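Local atomic coordinates of cell division control protein Cdc48 (Mycobacterium smegmatis, PDB entry 5E7P), a protein that probably binds and hydrolyses ATP as a member of the AAA ATPase family. Residues A[495-500]-A[520-525]; A[548-553]-A[568-573]; A[167-172]-A[432-437]; A[132-137]-A[145-150]; A[582-587]-A[608-613]. One frame throughout, in Å; residues are numbered along the deposited sequence.

In the fold
The five contacts fall into two groups on opposite sides of the chain's centre. Interactions 1, 2 and 5 all reach the parallel sheet of the second ATPase module. Interactions 2 and 5 have centres about 7 Å apart and build on the neighbouring strands 546-551 and 580-585; interaction 1, about 16 Å from interaction 5 between centres, meets it where L523 CD1 lies 3.9 Å from I587 CG2. Interactions 3 and 4, with centres about 12 Å apart, lie near the other nucleotide. One bound ADP lies about 8 Å from the side chain of L524 in interaction 1, and the other about 7 Å from that of R435 in interaction 3.

Interaction 1: A[495-500]-A[520-525]; sequences RALTEA and RGVLLY
A water joins A500 to R520, donating to both backbone carbonyls; its bond to R520 O is 3.1 Å long. It links the helix to the residue that leads into the strand, where the two backbones come nearest, with A500 CA and R520 CA 7.5 Å apart. Farther along, the axes of helix segment 495-500 and strand 521-525 run nearly antiparallel (163°), and apolar side chains fill the gap. L497 has its CG beside the backbone N and anti to the carbonyl carbon (chi1 -69°), which swings its two methyls to the strand: CD1 meets L524 CD2 at 4.1 Å and CD2 reaches V522 CG1 at 4.4 Å. The L497 and L524 side chains stand roughly at right angles. A500, being small, can face the strand directly and rest its CB on V522 CG2. Branched V522 suits a strand, and offers one methyl to each helix residue. L626 of strand 623-629 and V535 of helix 534-539 also pack on L497. The far side of the helix carries charge instead, where R495 and E499 form a salt bridge one turn apart. L524 also lies close to K532, an ADP-binding residue, as expected for the strand that leads into the P-loop of a AAA module.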
# COMPACT_ATOMS: atom_id res chain seq x y z
N ARG A 495 -6.85 18.48 14.55
CA ARG A 495 -7.02 18.56 15.99
C ARG A 495 -8.23 17.75 16.42
O ARG A 495 -8.14 16.91 17.31
CB ARG A 495 -7.16 20.03 16.41
CG ARG A 495 -6.83 20.33 17.86
CD ARG A 495 -8.04 20.15 18.76
NE ARG A 495 -9.22 20.85 18.25
CZ ARG A 495 -10.46 20.62 18.65
NH1 ARG A 495 -10.70 19.70 19.58
NH2 ARG A 495 -11.47 21.31 18.13
N ALA A 496 -9.37 18.01 15.78
CA ALA A 496 -10.61 17.33 16.11
C ALA A 496 -10.52 15.82 15.89
O ALA A 496 -10.98 15.04 16.72
CB ALA A 496 -11.77 17.91 15.32
N LEU A 497 -9.93 15.43 14.77
CA LEU A 497 -9.81 14.01 14.43
C LEU A 497 -8.82 13.29 15.34
O LEU A 497 -9.06 12.15 15.75
CB LEU A 497 -9.41 13.83 12.96
CG LEU A 497 -10.48 14.20 11.93
CD1 LEU A 497 -10.04 13.78 10.53
CD2 LEU A 497 -11.82 13.58 12.29
N THR A 498 -7.71 13.95 15.65
CA THR A 498 -6.72 13.41 16.57
C THR A 498 -7.37 13.10 17.91
O THR A 498 -7.15 12.04 18.49
CB THR A 498 -5.54 14.39 16.79
OG1 THR A 498 -4.79 14.52 15.58
CG2 THR A 498 -4.62 13.87 17.88
N GLU A 499 -8.18 14.03 18.39
CA GLU A 499 -8.82 13.88 19.70
C GLU A 499 -9.99 12.90 19.68
O GLU A 499 -10.23 12.20 20.66
CB GLU A 499 -9.26 15.25 20.24
CG GLU A 499 -8.11 16.23 20.41
CD GLU A 499 -8.51 17.50 21.15
OE1 GLU A 499 -9.67 17.60 21.59
OE2 GLU A 499 -7.64 18.39 21.29
N ALA A 500 -10.70 12.85 18.56
CA ALA A 500 -11.88 11.99 18.45
C ALA A 500 -11.53 10.56 18.04
O ALA A 500 -12.25 9.62 18.36
CB ALA A 500 -12.89 12.59 17.47
N ARG A 520 -17.07 7.95 19.91
CA ARG A 520 -18.32 8.20 19.21
C ARG A 520 -18.11 8.14 17.70
O ARG A 520 -17.02 8.44 17.20
CB ARG A 520 -18.89 9.55 19.62
CG ARG A 520 -19.32 9.62 21.08
CD ARG A 520 -20.60 8.82 21.30
NE ARG A 520 -20.53 7.93 22.46
CZ ARG A 520 -20.31 6.62 22.38
NH1 ARG A 520 -20.15 6.04 21.20
NH2 ARG A 520 -20.26 5.89 23.48
N GLY A 521 -19.15 7.72 16.98
CA GLY A 521 -19.10 7.70 15.53
C GLY A 521 -18.94 9.10 14.97
O GLY A 521 -19.54 10.05 15.47
N VAL A 522 -18.13 9.22 13.93
CA VAL A 522 -17.82 10.52 13.35
C VAL A 522 -18.35 10.66 11.93
O VAL A 522 -18.12 9.80 11.08
CB VAL A 522 -16.30 10.76 13.35
CG1 VAL A 522 -15.98 12.09 12.67
CG2 VAL A 522 -15.75 10.73 14.77
N LEU A 523 -19.07 11.75 11.67
CA LEU A 523 -19.44 12.11 10.31
C LEU A 523 -18.62 13.31 9.85
O LEU A 523 -18.79 14.42 10.34
CB LEU A 523 -20.93 12.43 10.19
CG LEU A 523 -21.31 12.86 8.77
CD1 LEU A 523 -21.16 11.71 7.79
CD2 LEU A 523 -22.72 13.44 8.71
N LEU A 524 -17.73 13.07 8.89
CA LEU A 524 -16.87 14.10 8.36
C LEU A 524 -17.45 14.60 7.04
O LEU A 524 -17.67 13.81 6.12
CB LEU A 524 -15.47 13.53 8.13
CG LEU A 524 -14.29 14.49 8.01
CD1 LEU A 524 -14.16 15.33 9.26
CD2 LEU A 524 -13.03 13.71 7.77
N TYR A 525 -17.73 15.89 6.95
CA TYR A 525 -18.37 16.43 5.75
C TYR A 525 -17.87 17.83 5.38
O TYR A 525 -17.65 18.67 6.25
CB TYR A 525 -19.89 16.44 5.90
CG TYR A 525 -20.39 17.27 7.06
CD1 TYR A 525 -20.52 16.72 8.33
CD2 TYR A 525 -20.72 18.61 6.88
CE1 TYR A 525 -20.97 17.48 9.38
CE2 TYR A 525 -21.17 19.37 7.93
CZ TYR A 525 -21.29 18.81 9.18
OH TYR A 525 -21.74 19.57 10.24
O HOH W 1 -14.71 9.89 18.61

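Interaction 2: A[548-553]-A[568-573]; sequences HAVKGS and RELFAR
H548 and R573 lie side by side where helix 563-576 packs on strand 546-551, within the beta-alpha-beta crossover of a P-loop ATPase sheet that returns to the neighbouring strand 580-585. The H548 side chain can be followed outward from its CB, which touches L570 CD1 at 3.6 Å and also lies at the edge of the R573 guanidinium, in its plane. CG is near R573 NH1. ND1 comes to 3.5 Å from R573 CD, with NH1 equally near, and CE1 lies close to that same CD and to R573 O. NE2, at the far end, is hydrogen-bonded to S546 OG, which helps fix the rotation of the ring. Ring and guanidinium are nearly parallel, 17° apart, but they meet beside one another and not face on face. R573 has CG anti to its own N (chi1 -167°) and bends at chi3, laying its methylenes along the imidazole while its polar end continues to E386 through NE and to E569 through NH2, in salt bridges. E386 belongs to the first ATPase region, so this long arginine joins the two modules while its aliphatic part serves the local packing. V550 and L570, both apolar and buried, reach for each other tip to tip: L570 CD2 sits against both valine methyls, 3.9 Å from CG1 and 4.0 Å from CG2.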
# COMPACT_ATOMS: atom_id res chain seq x y z
N HIS A 548 -9.83 -0.25 7.95
CA HIS A 548 -10.78 -1.01 7.14
C HIS A 548 -11.70 -0.01 6.45
O HIS A 548 -12.63 0.51 7.06
CB HIS A 548 -11.57 -1.96 8.04
CG HIS A 548 -10.71 -2.71 9.02
ND1 HIS A 548 -10.15 -3.93 8.73
CD2 HIS A 548 -10.31 -2.39 10.27
CE1 HIS A 548 -9.44 -4.34 9.77
NE2 HIS A 548 -9.52 -3.42 10.72
N ALA A 549 -11.43 0.24 5.17
CA ALA A 549 -12.07 1.34 4.45
C ALA A 549 -12.79 0.89 3.19
O ALA A 549 -12.29 0.05 2.44
CB ALA A 549 -11.05 2.40 4.12
N VAL A 550 -13.96 1.47 2.95
CA VAL A 550 -14.71 1.23 1.72
C VAL A 550 -15.25 2.53 1.13
O VAL A 550 -15.51 3.49 1.85
CB VAL A 550 -15.89 0.25 1.92
CG1 VAL A 550 -15.39 -1.08 2.47
CG2 VAL A 550 -16.95 0.85 2.84
N LYS A 551 -15.40 2.56 -0.20
CA LYS A 551 -16.11 3.64 -0.87
C LYS A 551 -17.55 3.20 -1.10
O LYS A 551 -17.79 2.14 -1.69
CB LYS A 551 -15.46 3.98 -2.20
CG LYS A 551 -14.28 4.93 -2.11
CD LYS A 551 -13.96 5.56 -3.46
CE LYS A 551 -14.72 6.88 -3.67
NZ LYS A 551 -16.20 6.72 -3.69
N GLY A 552 -18.50 4.01 -0.64
CA GLY A 552 -19.91 3.69 -0.72
C GLY A 552 -20.39 3.20 -2.07
O GLY A 552 -21.16 2.24 -2.16
N SER A 553 -19.91 3.85 -3.13
CA SER A 553 -20.29 3.48 -4.50
C SER A 553 -19.82 2.08 -4.88
O SER A 553 -20.59 1.27 -5.38
CB SER A 553 -19.74 4.50 -5.50
OG SER A 553 -20.28 5.78 -5.27
N ARG A 568 -21.44 -6.58 6.95
CA ARG A 568 -21.20 -7.41 8.13
C ARG A 568 -19.77 -7.94 8.14
O ARG A 568 -19.15 -8.03 9.19
CB ARG A 568 -22.21 -8.56 8.20
CG ARG A 568 -23.64 -8.11 8.45
CD ARG A 568 -24.56 -9.28 8.78
NE ARG A 568 -24.74 -10.19 7.65
CZ ARG A 568 -24.29 -11.44 7.62
NH1 ARG A 568 -23.64 -11.94 8.66
NH2 ARG A 568 -24.51 -12.19 6.55
N GLU A 569 -19.26 -8.27 6.96
CA GLU A 569 -17.89 -8.73 6.82
C GLU A 569 -16.90 -7.66 7.27
O GLU A 569 -16.01 -7.92 8.08
CB GLU A 569 -17.61 -9.11 5.37
CG GLU A 569 -16.16 -9.41 5.07
CD GLU A 569 -15.90 -9.64 3.59
OE1 GLU A 569 -16.81 -10.14 2.90
OE2 GLU A 569 -14.80 -9.30 3.12
N LEU A 570 -17.08 -6.46 6.73
CA LEU A 570 -16.22 -5.32 7.04
C LEU A 570 -16.12 -5.05 8.54
O LEU A 570 -15.02 -4.93 9.08
CB LEU A 570 -16.76 -4.07 6.32
CG LEU A 570 -16.19 -2.71 6.71
CD1 LEU A 570 -14.72 -2.61 6.38
CD2 LEU A 570 -16.97 -1.61 6.00
N PHE A 571 -17.26 -4.98 9.20
CA PHE A 571 -17.29 -4.70 10.63
C PHE A 571 -16.75 -5.86 11.46
O PHE A 571 -16.05 -5.64 12.45
CB PHE A 571 -18.70 -4.30 11.08
CG PHE A 571 -19.07 -2.89 10.72
CD1 PHE A 571 -19.61 -2.60 9.48
CD2 PHE A 571 -18.84 -1.85 11.61
CE1 PHE A 571 -19.94 -1.30 9.14
CE2 PHE A 571 -19.17 -0.55 11.28
CZ PHE A 571 -19.72 -0.27 10.05
N ALA A 572 -17.06 -7.08 11.05
CA ALA A 572 -16.55 -8.27 11.73
C ALA A 572 -15.03 -8.33 11.66
O ALA A 572 -14.38 -8.77 12.60
CB ALA A 572 -17.17 -9.54 11.16
N ARG A 573 -14.47 -7.90 10.53
CA ARG A 573 -13.02 -7.86 10.39
C ARG A 573 -12.44 -6.77 11.28
O ARG A 573 -11.35 -6.92 11.83
CB ARG A 573 -12.60 -7.61 8.94
CG ARG A 573 -11.12 -7.85 8.69
CD ARG A 573 -10.60 -7.11 7.46
NE ARG A 573 -11.42 -7.35 6.28
CZ ARG A 573 -12.18 -6.43 5.70
NH1 ARG A 573 -12.22 -5.20 6.19
NH2 ARG A 573 -12.91 -6.75 4.63

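Interaction 3: A[167-172]-A[432-437]; sequences SSVGIT and AVVREG
V169 and V434 cross obliquely, meeting through a single pair of methyls with CG1 to CG1 at 3.6 Å. The V169 methyl does more than face its counterpart, for it also lies against the helix backbone, 3.6 Å from R435 CA, and against R435 CG. That methyl stands anti to the backbone N of V169 (chi1 -176°), which directs it at the surface of helix 427-448. The compact valine thus fits between V434 and the base of the arginine. Beyond it the chain turns away through a Schellman motif: helix 160-169 ends with G170 as the C-prime residue, at a positive phi that glycine tolerates readily, and the weak bond from G170 N to S167 O belongs to this ending. The turn brings I171 across R435, with I171 CG1 3.9 Å from R435 CD, so the arginine's methylenes are covered by two aliphatic residues. At chi3 R435 bends, and its guanidinium comes to lie with one face over A432 CA, off centre. A water at the edge of that group, in its plane, accepts from R435 NH1 at 2.9 Å. The same water donates to V169 O at 3.1 Å, giving this carbonyl beside the helix end a polar partner.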
# COMPACT_ATOMS: atom_id res chain seq x y z
N SER A 167 24.75 -12.39 3.36
CA SER A 167 23.90 -13.52 3.72
C SER A 167 23.15 -13.27 5.03
O SER A 167 22.03 -13.74 5.21
CB SER A 167 24.73 -14.80 3.81
OG SER A 167 25.27 -15.15 2.55
N SER A 168 23.78 -12.54 5.95
CA SER A 168 23.16 -12.24 7.23
C SER A 168 22.04 -11.22 7.08
O SER A 168 21.16 -11.10 7.93
CB SER A 168 24.21 -11.72 8.23
OG SER A 168 24.76 -10.48 7.80
N VAL A 169 22.08 -10.48 5.97
CA VAL A 169 21.06 -9.48 5.68
C VAL A 169 20.04 -10.06 4.70
O VAL A 169 18.97 -9.48 4.47
CB VAL A 169 21.71 -8.18 5.15
CG1 VAL A 169 20.67 -7.10 4.94
CG2 VAL A 169 22.75 -7.68 6.12
N GLY A 170 20.36 -11.22 4.14
CA GLY A 170 19.40 -11.95 3.32
C GLY A 170 19.62 -11.82 1.83
O GLY A 170 18.73 -12.13 1.03
N ILE A 171 20.81 -11.37 1.44
CA ILE A 171 21.16 -11.29 0.02
C ILE A 171 21.69 -12.63 -0.47
O ILE A 171 22.80 -13.03 -0.14
CB ILE A 171 22.18 -10.17 -0.25
CG1 ILE A 171 21.60 -8.81 0.14
CG2 ILE A 171 22.58 -10.17 -1.72
CD1 ILE A 171 22.50 -7.64 -0.17
N THR A 172 20.88 -13.31 -1.27
CA THR A 172 21.24 -14.62 -1.80
C THR A 172 21.59 -14.54 -3.28
O THR A 172 22.55 -15.16 -3.75
CB THR A 172 20.08 -15.62 -1.62
OG1 THR A 172 19.77 -15.73 -0.22
CG2 THR A 172 20.46 -16.99 -2.16
N ALA A 432 14.52 -4.00 2.96
CA ALA A 432 15.19 -3.46 1.79
C ALA A 432 16.11 -2.30 2.17
O ALA A 432 17.19 -2.13 1.61
CB ALA A 432 14.18 -3.01 0.75
N VAL A 433 15.67 -1.50 3.14
CA VAL A 433 16.49 -0.42 3.68
C VAL A 433 17.79 -0.97 4.25
O VAL A 433 18.86 -0.43 4.00
CB VAL A 433 15.73 0.38 4.77
CG1 VAL A 433 16.69 1.25 5.56
CG2 VAL A 433 14.62 1.22 4.14
N VAL A 434 17.68 -2.06 5.00
CA VAL A 434 18.85 -2.68 5.62
C VAL A 434 19.78 -3.33 4.59
O VAL A 434 21.00 -3.22 4.71
CB VAL A 434 18.43 -3.70 6.70
CG1 VAL A 434 19.62 -4.50 7.19
CG2 VAL A 434 17.75 -2.99 7.87
N ARG A 435 19.20 -3.98 3.59
CA ARG A 435 20.00 -4.58 2.52
C ARG A 435 20.80 -3.52 1.78
O ARG A 435 21.98 -3.74 1.46
CB ARG A 435 19.12 -5.36 1.54
CG ARG A 435 18.44 -6.58 2.13
CD ARG A 435 18.00 -7.57 1.06
NE ARG A 435 17.14 -6.94 0.06
CZ ARG A 435 15.82 -6.81 0.19
NH1 ARG A 435 15.21 -7.26 1.28
NH2 ARG A 435 15.11 -6.23 -0.77
N GLU A 436 20.17 -2.38 1.52
CA GLU A 436 20.84 -1.26 0.88
C GLU A 436 21.94 -0.71 1.78
O GLU A 436 23.01 -0.35 1.32
CB GLU A 436 19.83 -0.16 0.53
CG GLU A 436 20.46 1.10 -0.05
CD GLU A 436 21.09 0.86 -1.41
OE1 GLU A 436 20.61 -0.02 -2.16
OE2 GLU A 436 22.08 1.56 -1.74
N GLY A 437 21.65 -0.67 3.08
CA GLY A 437 22.62 -0.22 4.06
C GLY A 437 23.85 -1.10 4.07
O GLY A 437 24.97 -0.62 4.31
O HOH W 2 16.05 -8.90 3.46

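Interaction 4: A[132-137]-A[145-150]; sequences MALLGK and VSLLPR
A133 and L147 mark the closest approach of the backbones, with A133 CA and L147 CA 5.9 Å apart. On one side L134 is the first residue past helix 127-133 to leave helical backbone angles, and the chain reverses in a type II turn from L134 to K137, closed by a bond from K137 N to L134 O of 3.1 Å. G136 occupies its third position with a positive phi, where any side chain would collide with the preceding carbonyl oxygen. On the other side strand 144-146 leads into the irregular segment around L147-R150.

The side chains meet mainly through one methyl. L147 CD2 is set against the branched end of L134, 3.7 Å from both CG and CD2 and a little farther from CD1, so it sits in the fork of that leucine. Both leucines have CG anti to the carbonyl carbon (chi1 -65° in L134 and -61° in L147) and an extended second torsion. A133 CB adds a lighter touch on the same L147 methyl, at 4.3 Å; a small residue here lets the helix end come close. K137 stretches its straight chain across to the strand end, bringing NZ to 3.9 Å from S146 O, a proximity that is electrostatically favourable at most. W173 also packs on A133, and L178 of strand 177-184 on L147. The arrangement joins the edge strand of the four-stranded sheet that follows the double-psi barrel to the helix before it, and probably corresponds to the second half of the Cdc48 N-terminal domain.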
# COMPACT_ATOMS: atom_id res chain seq x y z
N MET A 132 11.28 -11.10 -4.39
CA MET A 132 11.85 -10.44 -3.21
C MET A 132 12.86 -9.37 -3.61
O MET A 132 12.87 -8.27 -3.06
CB MET A 132 12.51 -11.47 -2.30
CG MET A 132 13.14 -10.88 -1.05
SD MET A 132 14.08 -12.10 -0.12
CE MET A 132 12.83 -13.35 0.16
N ALA A 133 13.72 -9.70 -4.56
CA ALA A 133 14.79 -8.81 -4.98
C ALA A 133 14.29 -7.61 -5.78
O ALA A 133 14.91 -6.55 -5.79
CB ALA A 133 15.84 -9.58 -5.78
N LEU A 134 13.15 -7.79 -6.46
CA LEU A 134 12.62 -6.74 -7.33
C LEU A 134 11.34 -6.12 -6.77
O LEU A 134 10.64 -5.39 -7.48
CB LEU A 134 12.35 -7.29 -8.73
CG LEU A 134 13.58 -7.74 -9.52
CD1 LEU A 134 13.17 -8.40 -10.83
CD2 LEU A 134 14.52 -6.57 -9.77
N LEU A 135 11.05 -6.41 -5.51
CA LEU A 135 9.81 -5.94 -4.88
C LEU A 135 9.69 -4.42 -4.93
O LEU A 135 10.58 -3.70 -4.48
CB LEU A 135 9.74 -6.44 -3.44
CG LEU A 135 8.38 -6.36 -2.74
CD1 LEU A 135 7.34 -7.21 -3.48
CD2 LEU A 135 8.50 -6.80 -1.29
N GLY A 136 8.59 -3.94 -5.49
CA GLY A 136 8.31 -2.52 -5.53
C GLY A 136 8.81 -1.80 -6.77
O GLY A 136 8.37 -0.69 -7.07
N LYS A 137 9.73 -2.42 -7.50
CA LYS A 137 10.33 -1.78 -8.67
C LYS A 137 9.42 -1.83 -9.90
O LYS A 137 8.63 -2.76 -10.06
CB LYS A 137 11.69 -2.41 -8.99
CG LYS A 137 12.71 -2.23 -7.87
CD LYS A 137 14.12 -2.56 -8.34
CE LYS A 137 15.13 -2.25 -7.25
NZ LYS A 137 16.53 -2.46 -7.72
N VAL A 145 17.00 -4.78 -16.10
CA VAL A 145 16.97 -4.59 -14.65
C VAL A 145 18.12 -5.31 -13.97
O VAL A 145 18.60 -6.34 -14.45
CB VAL A 145 15.64 -5.07 -14.03
CG1 VAL A 145 14.51 -4.12 -14.40
CG2 VAL A 145 15.32 -6.49 -14.48
N SER A 146 18.56 -4.76 -12.84
CA SER A 146 19.62 -5.36 -12.06
C SER A 146 19.08 -5.79 -10.70
O SER A 146 18.42 -5.02 -10.02
CB SER A 146 20.77 -4.38 -11.88
OG SER A 146 20.29 -3.14 -11.37
N LEU A 147 19.37 -7.03 -10.31
CA LEU A 147 18.93 -7.54 -9.02
C LEU A 147 19.76 -6.92 -7.89
O LEU A 147 19.26 -6.72 -6.79
CB LEU A 147 19.06 -9.07 -8.97
CG LEU A 147 18.25 -9.88 -9.97
CD1 LEU A 147 18.35 -11.37 -9.66
CD2 LEU A 147 16.80 -9.42 -9.99
N LEU A 148 21.02 -6.63 -8.19
CA LEU A 148 21.93 -6.08 -7.20
C LEU A 148 22.86 -5.06 -7.86
O LEU A 148 23.48 -5.36 -8.88
CB LEU A 148 22.74 -7.20 -6.56
CG LEU A 148 23.19 -6.99 -5.11
CD1 LEU A 148 21.98 -6.87 -4.20
CD2 LEU A 148 24.10 -8.12 -4.67
N PRO A 149 22.94 -3.85 -7.29
CA PRO A 149 23.77 -2.78 -7.85
C PRO A 149 25.27 -3.09 -7.79
O PRO A 149 26.00 -2.72 -8.70
CB PRO A 149 23.45 -1.58 -6.94
CG PRO A 149 22.14 -1.92 -6.30
CD PRO A 149 22.16 -3.40 -6.13
N ARG A 150 25.70 -3.76 -6.72
CA ARG A 150 27.12 -4.06 -6.54
C ARG A 150 27.35 -5.55 -6.27
O ARG A 150 26.52 -6.39 -6.61
CB ARG A 150 27.70 -3.22 -5.40

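Interaction 5: A[582-587]-A[608-613]; sequences VFLDEI and ASLLTE
The first torsions of L584 and L610 differ, and together they close the distance between a strand and a helix whose backbones stay far apart. L584 has its CG anti to the carbonyl carbon (chi1 -55°), while L610 extends its own anti to the backbone N (chi1 -173°). The two side chains then slide past each other in opposite directions until CD1 of L584 and CD1 of L610 are 4.1 Å apart. L610's other methyl is used as well: its CD2 lies 4.2 Å from I587 CD1, at the far end of the isoleucine. With L584 CA and L610 CA 10.6 Å apart, long branched side chains suit the gap, since their ends bring methyls into it from both sides.

Between L584 and I587 come D585 and E586, which with their neighbours fit the Walker B pattern of AAA ATPases. E586 N makes a weak bond to D585 OD1, and E586 OE2 is probably hydrogen-bonded to S553 OG, outside this contact. On the solvent side of the helix, A608 O is gripped twice by T612: by the backbone N at 3.1 Å and by OG1 at 2.8 Å, arriving from opposite faces of the carbonyl plane. That hydroxyl is thereby satisfied without leaving its own helix. L584 also touches L570 of helix 563-576 and V550 of strand 546-551, I587 leans on T629 of strand 623-629, and helix 602-617 rests L610 on the loop residue L639.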
# COMPACT_ATOMS: atom_id res chain seq x y z
N VAL A 582 -12.80 2.21 11.12
CA VAL A 582 -13.70 1.85 10.03
C VAL A 582 -14.04 3.10 9.23
O VAL A 582 -14.79 3.96 9.69
CB VAL A 582 -14.99 1.21 10.56
CG1 VAL A 582 -15.91 0.84 9.40
CG2 VAL A 582 -14.66 -0.01 11.39
N PHE A 583 -13.48 3.20 8.03
CA PHE A 583 -13.68 4.36 7.18
C PHE A 583 -14.73 4.08 6.11
O PHE A 583 -14.50 3.32 5.17
CB PHE A 583 -12.36 4.79 6.54
CG PHE A 583 -12.45 6.06 5.74
CD1 PHE A 583 -13.46 6.98 5.98
CD2 PHE A 583 -11.54 6.33 4.74
CE1 PHE A 583 -13.55 8.15 5.24
CE2 PHE A 583 -11.62 7.50 4.00
CZ PHE A 583 -12.63 8.41 4.25
N LEU A 584 -15.90 4.70 6.26
CA LEU A 584 -16.97 4.62 5.28
C LEU A 584 -17.01 5.89 4.43
O LEU A 584 -17.79 6.80 4.70
CB LEU A 584 -18.31 4.41 5.97
CG LEU A 584 -18.42 3.21 6.92
CD1 LEU A 584 -19.77 3.20 7.63
CD2 LEU A 584 -18.20 1.90 6.17
N ASP A 585 -16.15 5.95 3.42
CA ASP A 585 -16.12 7.10 2.53
C ASP A 585 -17.33 7.07 1.61
O ASP A 585 -17.84 6.00 1.29
CB ASP A 585 -14.83 7.14 1.72
CG ASP A 585 -14.60 8.49 1.06
OD1 ASP A 585 -15.24 9.47 1.48
OD2 ASP A 585 -13.77 8.56 0.13
N GLU A 586 -17.77 8.25 1.18
CA GLU A 586 -18.99 8.40 0.39
C GLU A 586 -20.15 7.66 1.05
O GLU A 586 -20.83 6.84 0.42
CB GLU A 586 -18.77 7.93 -1.05
CG GLU A 586 -19.72 8.57 -2.05
CD GLU A 586 -19.48 8.09 -3.47
OE1 GLU A 586 -20.23 8.52 -4.38
OE2 GLU A 586 -18.55 7.28 -3.68
N ILE A 587 -20.35 7.95 2.33
CA ILE A 587 -21.35 7.28 3.15
C ILE A 587 -22.78 7.54 2.65
O ILE A 587 -23.70 6.79 2.97
CB ILE A 587 -21.20 7.71 4.64
CG1 ILE A 587 -22.14 6.92 5.56
CG2 ILE A 587 -21.41 9.20 4.80
CD1 ILE A 587 -21.84 5.44 5.62
N ALA A 608 -30.20 -1.23 7.03
CA ALA A 608 -30.62 -1.86 8.28
C ALA A 608 -29.47 -2.65 8.89
O ALA A 608 -29.27 -2.65 10.11
CB ALA A 608 -31.83 -2.76 8.05
N SER A 609 -28.71 -3.33 8.04
CA SER A 609 -27.53 -4.06 8.49
C SER A 609 -26.47 -3.09 8.99
O SER A 609 -25.79 -3.36 9.98
CB SER A 609 -26.96 -4.92 7.36
OG SER A 609 -25.85 -5.67 7.80
N LEU A 610 -26.35 -1.96 8.31
CA LEU A 610 -25.39 -0.93 8.69
C LEU A 610 -25.71 -0.37 10.08
O LEU A 610 -24.83 -0.27 10.94
CB LEU A 610 -25.37 0.19 7.66
CG LEU A 610 -24.30 1.26 7.84
CD1 LEU A 610 -22.93 0.60 7.96
CD2 LEU A 610 -24.32 2.24 6.68
N LEU A 611 -26.98 -0.02 10.30
CA LEU A 611 -27.44 0.47 11.59
C LEU A 611 -27.15 -0.56 12.69
O LEU A 611 -26.73 -0.21 13.79
CB LEU A 611 -28.94 0.78 11.55
CG LEU A 611 -29.36 1.90 10.61
CD1 LEU A 611 -30.88 2.02 10.55
CD2 LEU A 611 -28.74 3.21 11.04
N THR A 612 -27.39 -1.83 12.37
CA THR A 612 -27.13 -2.92 13.29
C THR A 612 -25.65 -3.00 13.66
O THR A 612 -25.31 -3.14 14.83
CB THR A 612 -27.57 -4.28 12.70
OG1 THR A 612 -28.96 -4.24 12.36
CG2 THR A 612 -27.32 -5.41 13.69
N GLU A 613 -24.79 -2.89 12.66
CA GLU A 613 -23.35 -2.94 12.88
C GLU A 613 -22.85 -1.72 13.66
O GLU A 613 -21.99 -1.84 14.53
CB GLU A 613 -22.60 -3.07 11.55
CG GLU A 613 -22.88 -4.37 10.81
CD GLU A 613 -22.59 -5.60 11.65
OE1 GLU A 613 -23.54 -6.31 12.02
OE2 GLU A 613 -21.40 -5.86 11.92